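Local coordinates for axin interactor, dorsalization associated protein (Danio rerio, PDB 2QZQ), which acts as a ventralizing factor in embryogenesis, binding axin and disrupting its homodimerization, which inhibits axin-mediated JNK activation; this part is its C-terminal C2 domain, at residues 47-52 with 71-76; 83-88 with 129-134; 103-108 with 121-126. One frame throughout, in Å; residues are numbered along the deposited sequence.

Interaction 1 of 3, residues 47-52 with 71-76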
ATOM      1  N   ASP A  47       3.842  -3.168 -13.670  1.00 25.80           N
ATOM      2  CA  ASP A  47       3.691  -4.265 -12.713  1.00 25.54           C
ATOM      3  C   ASP A  47       4.711  -5.391 -12.848  1.00 26.26           C
ATOM      4  O   ASP A  47       4.864  -5.985 -13.916  1.00 26.19           O
ATOM      5  CB  ASP A  47       2.295  -4.853 -12.782  1.00 25.31           C
ATOM      6  CG  ASP A  47       1.279  -3.990 -12.080  1.00 26.59           C
ATOM      7  OD1 ASP A  47       1.451  -3.693 -10.875  1.00 26.15           O
ATOM      8  OD2 ASP A  47       0.325  -3.595 -12.754  1.00 29.54           O
ATOM      9  N   LEU A  48       5.411  -5.649 -11.748  1.00 25.97           N
ATOM     10  CA  LEU A  48       6.406  -6.709 -11.665  1.00 26.41           C
ATOM     11  C   LEU A  48       5.770  -7.954 -11.052  1.00 26.26           C
ATOM     12  O   LEU A  48       6.306  -9.056 -11.168  1.00 26.34           O
ATOM     13  CB  LEU A  48       7.584  -6.249 -10.802  1.00 26.42           C
ATOM     14  CG  LEU A  48       8.570  -5.237 -11.397  1.00 27.42           C
ATOM     15  CD1 LEU A  48       9.314  -4.561 -10.257  1.00 26.46           C
ATOM     16  CD2 LEU A  48       9.556  -5.925 -12.346  1.00 29.11           C
ATOM     17  N   ASN A  49       4.628  -7.744 -10.394  1.00 25.86           N
ATOM     18  CA  ASN A  49       3.911  -8.744  -9.613  1.00 26.23           C
ATOM     19  C   ASN A  49       2.407  -8.603  -9.882  1.00 26.53           C
ATOM     20  O   ASN A  49       1.962  -7.545 -10.381  1.00 26.62           O
ATOM     21  CB  ASN A  49       4.078  -8.492  -8.106  1.00 25.71           C
ATOM     22  CG  ASN A  49       5.469  -8.797  -7.578  1.00 27.97           C
ATOM     23  OD1 ASN A  49       6.379  -9.215  -8.311  1.00 30.47           O
ATOM     24  ND2 ASN A  49       5.637  -8.588  -6.282  1.00 25.09           N
ATOM     25  N   PRO A  50       1.615  -9.644  -9.524  1.00 26.82           N
ATOM     26  CA  PRO A  50       0.152  -9.493  -9.508  1.00 26.85           C
ATOM     27  C   PRO A  50      -0.272  -8.473  -8.460  1.00 26.45           C
ATOM     28  O   PRO A  50       0.290  -8.438  -7.356  1.00 26.33           O
ATOM     29  CB  PRO A  50      -0.361 -10.885  -9.127  1.00 27.02           C
ATOM     30  CG  PRO A  50       0.815 -11.597  -8.548  1.00 27.91           C
ATOM     31  CD  PRO A  50       2.033 -11.017  -9.185  1.00 26.93           C
ATOM     32  N   VAL A  51      -1.259  -7.669  -8.833  1.00 25.65           N
ATOM     33  CA  VAL A  51      -1.821  -6.621  -7.997  1.00 25.69           C
ATOM     34  C   VAL A  51      -2.682  -7.326  -6.966  1.00 25.40           C
ATOM     35  O   VAL A  51      -3.309  -8.339  -7.292  1.00 26.69           O
ATOM     36  CB  VAL A  51      -2.619  -5.626  -8.887  1.00 25.57           C
ATOM     37  CG1 VAL A  51      -3.194  -4.504  -8.079  1.00 25.43           C
ATOM     38  CG2 VAL A  51      -1.691  -5.038  -9.964  1.00 26.07           C
ATOM     39  N   GLN A  52      -2.686  -6.837  -5.728  1.00 23.76           N
ATOM     40  CA  GLN A  52      -3.478  -7.421  -4.656  1.00 23.38           C
ATOM     41  C   GLN A  52      -4.354  -6.387  -3.937  1.00 23.58           C
ATOM     42  O   GLN A  52      -3.859  -5.329  -3.535  1.00 23.39           O
ATOM     43  CB  GLN A  52      -2.580  -8.065  -3.613  1.00 23.48           C
ATOM     44  CG  GLN A  52      -1.653  -9.189  -4.109  1.00 23.53           C
ATOM     45  CD  GLN A  52      -0.752  -9.655  -3.005  1.00 23.20           C
ATOM     46  OE1 GLN A  52      -1.176 -10.414  -2.134  1.00 26.43           O
ATOM     47  NE2 GLN A  52       0.495  -9.175  -3.000  1.00 20.31           N
ATOM     48  N   VAL A  71      -0.070  -8.223   3.968  1.00 22.21           N
ATOM     49  CA  VAL A  71       0.038  -8.381   2.533  1.00 22.17           C
ATOM     50  C   VAL A  71       1.390  -9.039   2.222  1.00 22.53           C
ATOM     51  O   VAL A  71       2.435  -8.537   2.634  1.00 21.66           O
ATOM     52  CB  VAL A  71      -0.123  -7.021   1.782  1.00 22.22           C
ATOM     53  CG1 VAL A  71       0.018  -7.200   0.283  1.00 22.41           C
ATOM     54  CG2 VAL A  71      -1.492  -6.389   2.128  1.00 22.03           C
ATOM     55  N   GLU A  72       1.345 -10.138   1.468  1.00 22.23           N
ATOM     56  CA  GLU A  72       2.538 -10.889   1.084  1.00 22.49           C
ATOM     57  C   GLU A  72       3.057 -10.428  -0.259  1.00 22.16           C
ATOM     58  O   GLU A  72       2.380 -10.559  -1.287  1.00 22.01           O
ATOM     59  CB  GLU A  72       2.251 -12.416   1.078  1.00 22.38           C
ATOM     60  CG  GLU A  72       1.571 -12.930   2.376  1.00 23.63           C
ATOM     61  CD  GLU A  72       2.471 -12.899   3.619  1.00 25.66           C
ATOM     62  OE1 GLU A  72       3.714 -12.740   3.502  1.00 25.28           O
ATOM     63  OE2 GLU A  72       1.930 -13.046   4.730  1.00 26.21           O
ATOM     64  N   ILE A  73       4.267  -9.873  -0.255  1.00 21.37           N
ATOM     65  CA  ILE A  73       4.883  -9.379  -1.491  1.00 21.36           C
ATOM     66  C   ILE A  73       5.330 -10.565  -2.352  1.00 22.29           C
ATOM     67  O   ILE A  73       6.098 -11.423  -1.898  1.00 22.24           O
ATOM     68  CB  ILE A  73       6.036  -8.385  -1.172  1.00 21.15           C
ATOM     69  CG1 ILE A  73       5.457  -7.156  -0.469  1.00 22.29           C
ATOM     70  CG2 ILE A  73       6.774  -7.938  -2.445  1.00 19.71           C
ATOM     71  CD1 ILE A  73       4.365  -6.446  -1.280  1.00 24.34           C
ATOM     72  N   GLN A  74       4.835 -10.597  -3.588  1.00 22.51           N
ATOM     73  CA  GLN A  74       4.877 -11.776  -4.444  1.00 23.13           C
ATOM     74  C   GLN A  74       6.158 -11.901  -5.260  1.00 23.11           C
ATOM     75  O   GLN A  74       6.139 -12.260  -6.434  1.00 23.45           O
ATOM     76  CB  GLN A  74       3.645 -11.795  -5.352  1.00 23.48           C
ATOM     77  CG  GLN A  74       2.350 -11.938  -4.561  1.00 22.79           C
ATOM     78  CD  GLN A  74       2.241 -13.293  -3.885  1.00 23.58           C
ATOM     79  OE1 GLN A  74       2.291 -14.329  -4.557  1.00 27.10           O
ATOM     80  NE2 GLN A  74       2.080 -13.300  -2.572  1.00 20.12           N
ATOM     81  N   ARG A  75       7.281 -11.597  -4.625  1.00 23.75           N
ATOM     82  CA  ARG A  75       8.580 -11.929  -5.199  1.00 24.29           C
ATOM     83  C   ARG A  75       9.628 -11.877  -4.103  1.00 23.87           C
ATOM     84  O   ARG A  75       9.624 -10.970  -3.264  1.00 22.90           O
ATOM     85  CB  ARG A  75       8.964 -11.000  -6.363  1.00 24.55           C
ATOM     86  CG  ARG A  75      10.003 -11.627  -7.297  1.00 26.35           C
ATOM     87  CD  ARG A  75      10.610 -10.618  -8.298  1.00 26.64           C
ATOM     88  NE  ARG A  75       9.710 -10.361  -9.423  1.00 29.38           N
ATOM     89  CZ  ARG A  75      10.056  -9.751 -10.556  1.00 30.97           C
ATOM     90  NH1 ARG A  75      11.299  -9.328 -10.747  1.00 29.85           N
ATOM     91  NH2 ARG A  75       9.149  -9.565 -11.510  1.00 28.74           N
ATOM     92  N   HIS A  76      10.529 -12.852  -4.115  1.00 22.91           N
ATOM     93  CA  HIS A  76      11.708 -12.797  -3.234  1.00 23.64           C
ATOM     94  C   HIS A  76      12.471 -11.500  -3.472  1.00 22.74           C
ATOM     95  O   HIS A  76      12.718 -11.105  -4.610  1.00 23.78           O
ATOM     96  CB  HIS A  76      12.589 -14.056  -3.415  1.00 23.42           C
ATOM     97  CG  HIS A  76      11.881 -15.324  -3.045  1.00 24.39           C
ATOM     98  ND1 HIS A  76      11.088 -16.017  -3.935  1.00 26.30           N
ATOM     99  CD2 HIS A  76      11.807 -15.996  -1.873  1.00 24.43           C
ATOM    100  CE1 HIS A  76      10.570 -17.073  -3.330  1.00 25.88           C
ATOM    101  NE2 HIS A  76      10.987 -17.081  -2.076  1.00 25.88           N
TER
HETATM  102  O   HOH W   1      -1.012 -11.167   0.478  1.00 23.66           O
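The touching parts, 48-52 and 71-75, run nearly opposite ways, 158° apart, and their alpha carbons come closest at N49 and Q74, 6.1 Å apart. The join rests on side chains reaching backbone carbonyls. The Q52 chain, extended beyond CG, brings NE2 to 2.9 Å from E72 O in a fairly straight bond of 157°. Q74, bent back at chi2 (-67°), sends its own NE2 to the same E72 O from the other face of the carbonyl plane, so two amides grip one oxygen, one from each face of its plane and neither in it. A water accepts from E72 N and donates to Q52 OE1, which also takes the backbone N-H of L4. Cutting the Q52 side chain back to an alanine is likely to leave E72 O with one amide fewer, and the water and L4 N without their acceptor. Farther along, R75 NH2 donates to L48 O at 2.9 Å, while R75 NH1 bonds to K79 O; L48 CD2 lies 3.8 Å from R75 NH2. Within the C2 domain's antiparallel beta sandwich, the contact ties the loop after strand 34-41 to the end of strand 64-72, while L48 and Q52 pair with strand 34-41 and V71 and I73 with strand 15-24.

Interaction 2 of 3, residues 83-88 with 129-134; sequences GAAIFF and FKRKKL
One face of the F87 ring receives the edge of F129: F129 CD1 sits over the ring centre, 3.6 Å above its plane, in an edge-to-face pair with centroids 5.0 Å apart and planes at 72°. R131 NH1 lies in the F87 plane at the ring edge. The R131 guanidinium is turned 75° from this ring and is covered on one face by the methyl of A85, whose CB stands 3.3 Å above the centre of the group. In its own plane the guanidinium meets F129 O, to which NH1 donates at 3.0 Å. R131 NH2 points to G83 O, although the modelled separation is too short for its exact geometry to be relied upon. These groups join the start of strand 85-94 to the loop between strands 116-124 and 144-151, within the antiparallel beta sandwich of the C2 domain. The loop turns sharply here: R131 has positive phi and psi, and its CG stands between backbone N and carbonyl carbon (chi1 56°), with a bend at chi2 that carries the guanidinium back toward A85. R131 CD also packs 3.5 Å from F87 CZ. Further bonds fix the rotation of the guanidinium, with NE in a salt bridge to E109 and NH1 donating to D42 O. On the other aromatic residue, K41 adds a cation-pi contact to the F129 ring.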
ATOM      1  N   GLY A  83      15.231  -0.313  -9.195  1.00 29.20           N
ATOM      2  CA  GLY A  83      14.287   0.814  -9.189  1.00 27.77           C
ATOM      3  C   GLY A  83      12.830   0.456  -8.903  1.00 27.22           C
ATOM      4  O   GLY A  83      11.934   1.260  -9.170  1.00 27.41           O
ATOM      5  N   ALA A  84      12.572  -0.739  -8.372  1.00 25.36           N
ATOM      6  CA  ALA A  84      11.187  -1.113  -8.052  1.00 23.70           C
ATOM      7  C   ALA A  84      10.647  -0.310  -6.869  1.00 23.11           C
ATOM      8  O   ALA A  84      11.405   0.211  -6.032  1.00 22.24           O
ATOM      9  CB  ALA A  84      11.076  -2.590  -7.785  1.00 23.56           C
ATOM     10  N   ALA A  85       9.326  -0.169  -6.827  1.00 21.20           N
ATOM     11  CA  ALA A  85       8.671   0.434  -5.672  1.00 20.29           C
ATOM     12  C   ALA A  85       7.372  -0.315  -5.396  1.00 19.58           C
ATOM     13  O   ALA A  85       6.733  -0.844  -6.316  1.00 18.67           O
ATOM     14  CB  ALA A  85       8.379   1.889  -5.923  1.00 20.80           C
ATOM     15  N   ILE A  86       7.004  -0.364  -4.128  1.00 18.39           N
ATOM     16  CA  ILE A  86       5.730  -0.926  -3.702  1.00 17.90           C
ATOM     17  C   ILE A  86       4.741   0.246  -3.502  1.00 17.32           C
ATOM     18  O   ILE A  86       5.018   1.182  -2.732  1.00 16.58           O
ATOM     19  CB  ILE A  86       5.882  -1.722  -2.381  1.00 17.37           C
ATOM     20  CG1 ILE A  86       7.067  -2.719  -2.463  1.00 17.60           C
ATOM     21  CG2 ILE A  86       4.590  -2.504  -2.031  1.00 17.07           C
ATOM     22  CD1 ILE A  86       7.317  -3.441  -1.151  1.00 18.91           C
ATOM     23  N   PHE A  87       3.594   0.161  -4.172  1.00 17.15           N
ATOM     24  CA  PHE A  87       2.534   1.173  -4.086  1.00 16.62           C
ATOM     25  C   PHE A  87       1.369   0.695  -3.244  1.00 16.43           C
ATOM     26  O   PHE A  87       1.061  -0.488  -3.231  1.00 16.38           O
ATOM     27  CB  PHE A  87       2.012   1.472  -5.491  1.00 16.93           C
ATOM     28  CG  PHE A  87       2.865   2.426  -6.241  1.00 16.97           C
ATOM     29  CD1 PHE A  87       2.546   3.773  -6.264  1.00 14.91           C
ATOM     30  CD2 PHE A  87       4.002   1.983  -6.912  1.00 18.92           C
ATOM     31  CE1 PHE A  87       3.390   4.702  -6.966  1.00 19.31           C
ATOM     32  CE2 PHE A  87       4.830   2.882  -7.598  1.00 18.67           C
ATOM     33  CZ  PHE A  87       4.515   4.240  -7.618  1.00 17.21           C
ATOM     34  N   PHE A  88       0.733   1.634  -2.539  1.00 15.20           N
ATOM     35  CA  PHE A  88      -0.432   1.390  -1.723  1.00 14.97           C
ATOM     36  C   PHE A  88      -1.403   2.464  -2.165  1.00 15.35           C
ATOM     37  O   PHE A  88      -1.110   3.647  -1.987  1.00 14.57           O
ATOM     38  CB  PHE A  88      -0.115   1.575  -0.229  1.00 15.76           C
ATOM     39  CG  PHE A  88       1.077   0.788   0.215  1.00 16.21           C
ATOM     40  CD1 PHE A  88       0.929  -0.476   0.755  1.00 16.88           C
ATOM     41  CD2 PHE A  88       2.364   1.292   0.010  1.00 18.97           C
ATOM     42  CE1 PHE A  88       2.064  -1.233   1.130  1.00 20.67           C
ATOM     43  CE2 PHE A  88       3.473   0.557   0.385  1.00 19.48           C
ATOM     44  CZ  PHE A  88       3.324  -0.711   0.921  1.00 18.53           C
ATOM     45  N   PHE A 129       2.579   6.028 -11.018  1.00 19.17           N
ATOM     46  CA  PHE A 129       3.344   4.816 -10.825  1.00 19.87           C
ATOM     47  C   PHE A 129       4.822   4.936 -11.176  1.00 19.86           C
ATOM     48  O   PHE A 129       5.604   4.054 -10.852  1.00 21.05           O
ATOM     49  CB  PHE A 129       2.700   3.644 -11.571  1.00 20.68           C
ATOM     50  CG  PHE A 129       1.394   3.178 -10.963  1.00 19.34           C
ATOM     51  CD1 PHE A 129       1.348   2.699  -9.660  1.00 19.56           C
ATOM     52  CD2 PHE A 129       0.215   3.215 -11.707  1.00 21.81           C
ATOM     53  CE1 PHE A 129       0.147   2.235  -9.118  1.00 17.55           C
ATOM     54  CE2 PHE A 129      -0.983   2.756 -11.171  1.00 19.62           C
ATOM     55  CZ  PHE A 129      -1.010   2.274  -9.869  1.00 17.99           C
ATOM     56  N   LYS A 130       5.206   6.057 -11.780  1.00 20.42           N
ATOM     57  CA  LYS A 130       6.626   6.384 -11.942  1.00 20.35           C
ATOM     58  C   LYS A 130       7.134   7.301 -10.815  1.00 20.82           C
ATOM     59  O   LYS A 130       8.342   7.555 -10.730  1.00 19.61           O
ATOM     60  CB  LYS A 130       6.868   7.020 -13.311  1.00 21.50           C
ATOM     61  CG  LYS A 130       6.628   6.060 -14.486  1.00 22.55           C
ATOM     62  CD  LYS A 130       6.707   6.820 -15.771  1.00 29.53           C
ATOM     63  CE  LYS A 130       6.339   5.930 -16.943  1.00 31.93           C
ATOM     64  NZ  LYS A 130       6.327   6.733 -18.185  1.00 36.27           N
ATOM     65  N   ARG A 131       6.214   7.736  -9.934  1.00 19.82           N
ATOM     66  CA  ARG A 131       6.491   8.669  -8.810  1.00 21.12           C
ATOM     67  C   ARG A 131       7.400   9.872  -9.159  1.00 21.67           C
ATOM     68  O   ARG A 131       8.276  10.276  -8.403  1.00 21.98           O
ATOM     69  CB  ARG A 131       6.918   7.943  -7.509  1.00 21.47           C
ATOM     70  CG  ARG A 131       8.114   7.017  -7.572  1.00 22.54           C
ATOM     71  CD  ARG A 131       7.756   5.567  -7.915  1.00 23.58           C
ATOM     72  NE  ARG A 131       8.962   4.724  -7.950  1.00 25.45           N
ATOM     73  CZ  ARG A 131       9.145   3.671  -8.760  1.00 25.64           C
ATOM     74  NH1 ARG A 131       8.215   3.277  -9.653  1.00 24.57           N
ATOM     75  NH2 ARG A 131      10.261   2.988  -8.654  1.00 24.31           N
ATOM     76  N   LYS A 132       7.144  10.433 -10.330  1.00 22.06           N
ATOM     77  CA  LYS A 132       7.907  11.564 -10.867  1.00 23.09           C
ATOM     78  C   LYS A 132       7.328  12.907 -10.429  1.00 21.95           C
ATOM     79  O   LYS A 132       8.070  13.865 -10.218  1.00 22.19           O
ATOM     80  CB  LYS A 132       7.872  11.499 -12.398  1.00 23.38           C
ATOM     81  CG  LYS A 132       8.588  10.308 -13.033  1.00 26.79           C
ATOM     82  CD  LYS A 132       9.916  10.063 -12.382  1.00 32.29           C
ATOM     83  CE  LYS A 132      10.962   9.598 -13.383  1.00 35.68           C
ATOM     84  NZ  LYS A 132      12.288   9.969 -12.810  1.00 36.62           N
ATOM     85  N   LYS A 133       6.006  12.984 -10.342  1.00 20.64           N
ATOM     86  CA  LYS A 133       5.326  14.215  -9.953  1.00 21.00           C
ATOM     87  C   LYS A 133       4.334  13.917  -8.843  1.00 19.43           C
ATOM     88  O   LYS A 133       3.404  13.158  -9.050  1.00 19.75           O
ATOM     89  CB  LYS A 133       4.612  14.869 -11.137  1.00 21.31           C
ATOM     90  CG  LYS A 133       5.514  15.700 -12.042  1.00 23.23           C
ATOM     91  CD  LYS A 133       4.811  16.102 -13.360  1.00 24.01           C
ATOM     92  CE  LYS A 133       3.736  17.142 -13.146  1.00 26.93           C
ATOM     93  NZ  LYS A 133       3.369  17.667 -14.514  1.00 31.52           N
ATOM     94  N   LEU A 134       4.555  14.523  -7.678  1.00 18.60           N
ATOM     95  CA  LEU A 134       3.806  14.216  -6.441  1.00 17.74           C
ATOM     96  C   LEU A 134       3.143  15.447  -5.816  1.00 17.26           C
ATOM     97  O   LEU A 134       3.776  16.493  -5.646  1.00 18.49           O
ATOM     98  CB  LEU A 134       4.743  13.533  -5.425  1.00 16.39           C
ATOM     99  CG  LEU A 134       5.519  12.302  -5.939  1.00 16.84           C
ATOM    100  CD1 LEU A 134       6.558  11.804  -4.952  1.00 15.27           C
ATOM    101  CD2 LEU A 134       4.530  11.143  -6.313  1.00 15.74           C
TER

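Interaction 3 of 3, residues 103-108 with 121-126; sequences KCFAFM and ELYKKP
Y123 CB rests over one face of the F105 ring in a CH-pi contact, 3.9 Å from the ring centroid and offset toward the rim, while K124 O meets the same ring at its edge, 3.4 Å from F105 CE1. F105 CG lies between its backbone N and carbonyl carbon (chi1 68°), which carries the ring back alongside the partner strand. The Y123 and F107 side chains cross at a slant, Y123 CE2 touching F107 CE1 at 4.0 Å, and Y123 OH donates to the anti lone pair of E121 OE2, 2.6 Å away. On the reverse side of the strand, L122 CD2 packs against both C104 SG and A106 CB. Beneath these side chains F105 and Y123 form an antiparallel hydrogen-bonded pair, both bonds lying in the carbonyl plane; Y123 N to F105 O measures 2.8 Å. Past this pair, K125 N donates to K103 O from above its carbonyl plane, and toward the other end a water bridges F107 N and E121 O. The two segments belong to the beta hairpin of strands 99-109 and 116-124; strand 85-94 pairs with the far edge of 103-108, and A106 touches L144 of strand 144-151.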
ATOM      1  N   LYS A 103      -8.318   7.607  -4.039  1.00 16.08           N
ATOM      2  CA  LYS A 103      -8.245   8.891  -3.363  1.00 15.90           C
ATOM      3  C   LYS A 103      -6.807   9.371  -3.307  1.00 15.79           C
ATOM      4  O   LYS A 103      -6.499  10.548  -3.519  1.00 15.95           O
ATOM      5  CB  LYS A 103      -8.731   8.696  -1.931  1.00 15.50           C
ATOM      6  CG  LYS A 103      -8.791   9.968  -1.078  1.00 16.32           C
ATOM      7  CD  LYS A 103      -9.486   9.593   0.244  1.00 19.58           C
ATOM      8  CE  LYS A 103      -9.685  10.779   1.121  1.00 22.62           C
ATOM      9  NZ  LYS A 103     -10.794  11.600   0.544  1.00 24.45           N
ATOM     10  N   CYS A 104      -5.913   8.447  -2.989  1.00 15.38           N
ATOM     11  CA  CYS A 104      -4.527   8.832  -2.718  1.00 14.67           C
ATOM     12  C   CYS A 104      -3.674   7.585  -2.739  1.00 14.17           C
ATOM     13  O   CYS A 104      -4.191   6.467  -2.793  1.00 14.42           O
ATOM     14  CB  CYS A 104      -4.443   9.542  -1.356  1.00 13.79           C
ATOM     15  SG  CYS A 104      -5.098   8.537   0.043  1.00 16.48           S
ATOM     16  N   PHE A 105      -2.358   7.780  -2.730  1.00 14.24           N
ATOM     17  CA  PHE A 105      -1.434   6.664  -2.744  1.00 14.03           C
ATOM     18  C   PHE A 105      -0.165   6.951  -1.925  1.00 14.52           C
ATOM     19  O   PHE A 105       0.184   8.105  -1.614  1.00 14.80           O
ATOM     20  CB  PHE A 105      -1.064   6.283  -4.178  1.00 13.91           C
ATOM     21  CG  PHE A 105      -0.220   7.337  -4.894  1.00 13.71           C
ATOM     22  CD1 PHE A 105      -0.811   8.462  -5.453  1.00 14.66           C
ATOM     23  CD2 PHE A 105       1.161   7.194  -4.980  1.00 13.55           C
ATOM     24  CE1 PHE A 105      -0.045   9.418  -6.120  1.00 15.31           C
ATOM     25  CE2 PHE A 105       1.959   8.149  -5.648  1.00 13.87           C
ATOM     26  CZ  PHE A 105       1.363   9.262  -6.209  1.00 17.87           C
ATOM     27  N   ALA A 106       0.508   5.870  -1.572  1.00 15.00           N
ATOM     28  CA  ALA A 106       1.795   5.931  -0.882  1.00 14.70           C
ATOM     29  C   ALA A 106       2.660   4.959  -1.640  1.00 14.93           C
ATOM     30  O   ALA A 106       2.160   4.020  -2.263  1.00 13.73           O
ATOM     31  CB  ALA A 106       1.648   5.473   0.581  1.00 14.87           C
ATOM     32  N   PHE A 107       3.972   5.147  -1.570  1.00 15.31           N
ATOM     33  CA  PHE A 107       4.840   4.151  -2.138  1.00 16.42           C
ATOM     34  C   PHE A 107       6.083   4.038  -1.296  1.00 18.04           C
ATOM     35  O   PHE A 107       6.377   4.922  -0.483  1.00 16.66           O
ATOM     36  CB  PHE A 107       5.199   4.503  -3.588  1.00 15.58           C
ATOM     37  CG  PHE A 107       5.955   5.798  -3.728  1.00 17.64           C
ATOM     38  CD1 PHE A 107       5.292   7.011  -3.744  1.00 15.01           C
ATOM     39  CD2 PHE A 107       7.352   5.792  -3.830  1.00 18.54           C
ATOM     40  CE1 PHE A 107       5.993   8.218  -3.914  1.00 16.34           C
ATOM     41  CE2 PHE A 107       8.054   6.971  -3.953  1.00 17.80           C
ATOM     42  CZ  PHE A 107       7.399   8.180  -4.009  1.00 17.41           C
HETATM   43  N   MSE A 108       6.801   2.940  -1.489  1.00 20.29           N
HETATM   44  CA  MSE A 108       8.113   2.793  -0.883  1.00 25.69           C
HETATM   45  C   MSE A 108       9.106   2.197  -1.859  1.00 23.09           C
HETATM   46  O   MSE A 108       8.800   1.214  -2.536  1.00 22.47           O
HETATM   47  CB  MSE A 108       8.066   2.020   0.441  1.00 24.62           C
HETATM   48  CG  MSE A 108       7.334   0.695   0.450  1.00 29.06           C
HETATM   49 SE   MSE A 108       7.446  -0.074   2.309  1.00 40.62          SE
HETATM   50  CE  MSE A 108       8.897  -0.946   2.109  1.00 16.92           C
ATOM     51  N   GLU A 121       3.804   8.982   3.955  1.00 14.37           N
ATOM     52  CA  GLU A 121       2.886  10.063   3.566  1.00 14.79           C
ATOM     53  C   GLU A 121       2.037   9.719   2.333  1.00 14.69           C
ATOM     54  O   GLU A 121       2.425   8.884   1.481  1.00 14.60           O
ATOM     55  CB  GLU A 121       3.678  11.370   3.325  1.00 14.87           C
ATOM     56  CG  GLU A 121       4.458  11.418   1.986  1.00 16.31           C
ATOM     57  CD  GLU A 121       5.842  10.757   2.043  1.00 19.22           C
ATOM     58  OE1 GLU A 121       6.116   9.965   2.967  1.00 15.21           O
ATOM     59  OE2 GLU A 121       6.649  11.006   1.122  1.00 16.68           O
ATOM     60  N   LEU A 122       0.892  10.391   2.225  1.00 14.18           N
ATOM     61  CA  LEU A 122      -0.031  10.151   1.116  1.00 15.23           C
ATOM     62  C   LEU A 122       0.035  11.274   0.084  1.00 14.73           C
ATOM     63  O   LEU A 122       0.103  12.454   0.441  1.00 15.57           O
ATOM     64  CB  LEU A 122      -1.478  10.005   1.611  1.00 13.90           C
ATOM     65  CG  LEU A 122      -1.400   8.717   2.475  1.00 16.93           C
ATOM     66  CD1 LEU A 122      -2.139   8.772   3.759  1.00 20.63           C
ATOM     67  CD2 LEU A 122      -1.597   7.456   1.676  1.00 16.29           C
ATOM     68  N   TYR A 123      -0.061  10.871  -1.173  1.00 15.00           N
ATOM     69  CA  TYR A 123      -0.087  11.788  -2.294  1.00 15.38           C
ATOM     70  C   TYR A 123      -1.427  11.695  -2.984  1.00 16.22           C
ATOM     71  O   TYR A 123      -2.024  10.634  -3.008  1.00 15.87           O
ATOM     72  CB  TYR A 123       1.053  11.447  -3.259  1.00 14.70           C
ATOM     73  CG  TYR A 123       2.390  11.746  -2.612  1.00 14.64           C
ATOM     74  CD1 TYR A 123       2.793  13.068  -2.410  1.00 15.10           C
ATOM     75  CD2 TYR A 123       3.208  10.723  -2.135  1.00 14.13           C
ATOM     76  CE1 TYR A 123       3.983  13.381  -1.779  1.00 15.78           C
ATOM     77  CE2 TYR A 123       4.411  11.019  -1.491  1.00 14.28           C
ATOM     78  CZ  TYR A 123       4.781  12.355  -1.310  1.00 14.45           C
ATOM     79  OH  TYR A 123       5.983  12.656  -0.708  1.00 15.57           O
ATOM     80  N   LYS A 124      -1.891  12.813  -3.532  1.00 17.72           N
ATOM     81  CA  LYS A 124      -3.210  12.897  -4.163  1.00 17.71           C
ATOM     82  C   LYS A 124      -3.255  12.067  -5.447  1.00 17.73           C
ATOM     83  O   LYS A 124      -2.245  11.969  -6.182  1.00 18.19           O
ATOM     84  CB  LYS A 124      -3.529  14.351  -4.510  1.00 17.98           C
ATOM     85  CG  LYS A 124      -3.604  15.307  -3.362  1.00 20.04           C
ATOM     86  CD  LYS A 124      -3.900  16.708  -3.850  1.00 23.24           C
ATOM     87  CE  LYS A 124      -4.277  17.647  -2.679  1.00 27.81           C
ATOM     88  NZ  LYS A 124      -4.226  19.109  -3.072  1.00 30.00           N
ATOM     89  N   LYS A 125      -4.410  11.458  -5.707  1.00 18.06           N
ATOM     90  CA  LYS A 125      -4.729  10.880  -7.006  1.00 18.65           C
ATOM     91  C   LYS A 125      -4.540  11.951  -8.099  1.00 18.68           C
ATOM     92  O   LYS A 125      -4.596  13.151  -7.786  1.00 17.48           O
ATOM     93  CB  LYS A 125      -6.190  10.372  -7.034  1.00 20.20           C
ATOM     94  CG  LYS A 125      -7.247  11.405  -6.647  1.00 20.86           C
ATOM     95  CD  LYS A 125      -8.006  11.989  -7.850  1.00 27.04           C
ATOM     96  CE  LYS A 125      -8.753  10.917  -8.626  1.00 27.53           C
ATOM     97  NZ  LYS A 125      -9.729  10.201  -7.751  1.00 27.30           N
ATOM     98  N   PRO A 126      -4.285  11.531  -9.361  1.00 19.33           N
ATOM     99  CA  PRO A 126      -4.136  10.140  -9.828  1.00 19.85           C
ATOM    100  C   PRO A 126      -2.775   9.560  -9.451  1.00 19.54           C
ATOM    101  O   PRO A 126      -1.785  10.290  -9.333  1.00 20.13           O
ATOM    102  CB  PRO A 126      -4.255  10.251 -11.361  1.00 19.73           C
ATOM    103  CG  PRO A 126      -3.826  11.629 -11.682  1.00 21.34           C
ATOM    104  CD  PRO A 126      -4.088  12.504 -10.458  1.00 20.62           C
TER
HETATM  105  O   HOH W   2       4.447   7.799  -0.294  1.00 16.15           O
HETATM  106  O   HOH W   3       7.158   8.241  -0.328  1.00 18.91           O

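Overall arrangement
All three contacts lie in the C2 domain and reach one antiparallel sheet. Interactions 2 and 3 are the closest, centres about 9 Å apart, because strands 85-94 and 99-109 are neighbours: F88 O to A106 N and I86 O to M108 N, each 2.8 Å, are probable hydrogen bonds. Interaction 3 falls wholly within the chain between the segments of interaction 2. Interaction 1 precedes both in sequence and packs against interaction 2, with L48 CD1 3.6 Å from A84 CB and I73 CD1 4.0 Å from I86 CG2. Interactions 1 and 3 lie across the chain's centre from each other, about 18 Å between centres. Segment 47-52 belongs to a region probably involved in axin binding.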